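Local atomic coordinates of carbamate kinase (Aeropyrum pernix, PDB entry 2E9Y), a protein that probably acts as a carbamate kinase, transferring a phosphoryl group between ATP and carbamate. Residues A[92-95]-A[96-100]. Sequence-based numbering, arbitrary orientation.
Sequences LLKH and SLEEE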
loop_
_atom_site.group_PDB
_atom_site.type_symbol
_atom_site.label_atom_id
_atom_site.label_comp_id
_atom_site.label_asym_id
_atom_site.label_seq_id
_atom_site.Cartn_x
_atom_site.Cartn_y
_atom_site.Cartn_z
ATOM N N LEU A 92 -8.685 -4.352 2.165
ATOM C CA LEU A 92 -9.751 -5.277 2.533
ATOM C C LEU A 92 -10.620 -4.689 3.648
ATOM O O LEU A 92 -11.851 -4.705 3.556
ATOM C CB LEU A 92 -9.162 -6.625 2.968
ATOM C CG LEU A 92 -8.576 -7.486 1.842
ATOM C CD1 LEU A 92 -7.945 -8.734 2.428
ATOM C CD2 LEU A 92 -9.675 -7.858 0.848
ATOM N N LEU A 93 -9.979 -4.164 4.689
ATOM C CA LEU A 93 -10.695 -3.563 5.819
ATOM C C LEU A 93 -11.416 -2.289 5.383
ATOM O O LEU A 93 -12.579 -2.070 5.721
ATOM C CB LEU A 93 -9.714 -3.234 6.953
ATOM C CG LEU A 93 -9.110 -4.429 7.698
ATOM C CD1 LEU A 93 -7.952 -3.966 8.575
ATOM C CD2 LEU A 93 -10.190 -5.101 8.531
ATOM N N LYS A 94 -10.712 -1.452 4.628
ATOM C CA LYS A 94 -11.266 -0.197 4.120
ATOM C C LYS A 94 -12.527 -0.404 3.283
ATOM O O LYS A 94 -13.558 0.230 3.521
ATOM C CB LYS A 94 -10.211 0.517 3.271
ATOM C CG LYS A 94 -10.742 1.605 2.344
ATOM C CD LYS A 94 -9.642 2.065 1.383
ATOM C CE LYS A 94 -10.158 3.062 0.340
ATOM N NZ LYS A 94 -10.624 4.346 0.943
ATOM N N HIS A 95 -12.441 -1.287 2.296
ATOM C CA HIS A 95 -13.571 -1.544 1.409
ATOM C C HIS A 95 -14.776 -2.123 2.159
ATOM O O HIS A 95 -15.915 -1.703 1.948
ATOM C CB HIS A 95 -13.147 -2.509 0.299
ATOM C CG HIS A 95 -14.004 -2.436 -0.927
ATOM N ND1 HIS A 95 -13.870 -1.438 -1.869
ATOM C CD2 HIS A 95 -15.018 -3.224 -1.355
ATOM C CE1 HIS A 95 -14.764 -1.615 -2.826
ATOM N NE2 HIS A 95 -15.474 -2.692 -2.538
ATOM N N SER A 96 -14.514 -3.083 3.037
ATOM C CA SER A 96 -15.574 -3.731 3.806
ATOM C C SER A 96 -16.244 -2.791 4.812
ATOM O O SER A 96 -17.471 -2.782 4.945
ATOM C CB SER A 96 -15.010 -4.951 4.536
ATOM O OG SER A 96 -16.035 -5.651 5.223
ATOM N N LEU A 97 -15.442 -2.005 5.520
ATOM C CA LEU A 97 -15.983 -1.075 6.506
ATOM C C LEU A 97 -16.829 0.004 5.836
ATOM O O LEU A 97 -17.922 0.327 6.306
ATOM C CB LEU A 97 -14.849 -0.437 7.309
ATOM C CG LEU A 97 -15.271 0.518 8.428
ATOM C CD1 LEU A 97 -16.350 -0.128 9.295
ATOM C CD2 LEU A 97 -14.054 0.875 9.262
ATOM N N GLU A 98 -16.325 0.558 4.738
ATOM C CA GLU A 98 -17.061 1.579 4.004
ATOM C C GLU A 98 -18.407 1.027 3.534
ATOM O O GLU A 98 -19.429 1.708 3.609
ATOM C CB GLU A 98 -16.250 2.057 2.794
ATOM C CG GLU A 98 -15.185 3.092 3.124
ATOM C CD GLU A 98 -14.346 3.474 1.914
ATOM O OE1 GLU A 98 -14.773 3.188 0.775
ATOM O OE2 GLU A 98 -13.265 4.073 2.103
ATOM N N GLU A 99 -18.406 -0.212 3.055
ATOM C CA GLU A 99 -19.634 -0.838 2.577
ATOM C C GLU A 99 -20.638 -1.012 3.714
ATOM O O GLU A 99 -21.837 -0.770 3.542
ATOM C CB GLU A 99 -19.323 -2.197 1.957
ATOM C CG GLU A 99 -20.528 -2.918 1.383
ATOM C CD GLU A 99 -20.152 -4.245 0.760
ATOM O OE1 GLU A 99 -19.266 -4.258 -0.123
ATOM O OE2 GLU A 99 -20.739 -5.276 1.152
ATOM N N GLU A 100 -20.144 -1.428 4.877
ATOM C CA GLU A 100 -21.003 -1.636 6.036
ATOM C C GLU A 100 -21.609 -0.326 6.522
ATOM O O GLU A 100 -22.815 -0.244 6.757
ATOM C CB GLU A 100 -20.217 -2.294 7.172
ATOM C CG GLU A 100 -21.046 -2.604 8.413
ATOM C CD GLU A 100 -22.276 -3.440 8.105
ATOM O OE1 GLU A 100 -22.144 -4.447 7.378
ATOM O OE2 GLU A 100 -23.372 -3.096 8.595
#
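The carboxylate of Glu-98 receives Lys-94 on the syn side of OE2: NZ meets that oxygen at 2.9 Å, about 20° out of the carboxylate plane, closing an i to i+4 salt bridge along helix 78-103. OE2 also accepts a hydrogen bond from the backbone N of Val-110, while OE1 forms a salt bridge with Arg-116 of the second subunit. With partners on both oxygens, the carboxylate is restrained in its rotation. The other flat group, the imidazole of His-95, has its polar contacts with the second subunit, ND1 with Arg-116 and NE2 with the carbonyl of Leu-207; its link to the next turn is Glu-99 N to His-95 O, 3.1 Å.

Lysine and glutamate reach each other by different routes. Glu-98 sets CG beside its own backbone N (chi1 -81°), which lays that carbon 3.3 Å from Lys-94 O; Lys-94 runs extended and bends only at chi4 (64°), bringing NZ to the carboxylate. The ammonium is shared with Val-110 O and Asp-175 of the second subunit; the carboxylates of Glu-98 and that Asp-175 would probably favour its charged form, with Arg-116 of the same subunit close by and paired to Glu-98. Along the backbone, Leu-97 N donates to Leu-93 O at 2.9 Å, and both leucines are buried, Leu-93 against Val-32 of helix 25-44. Regular alpha-helical i to i+4 pairing thus presents a lysine-glutamate bridge and a histidine to the dimer interface of this amino acid kinase fold.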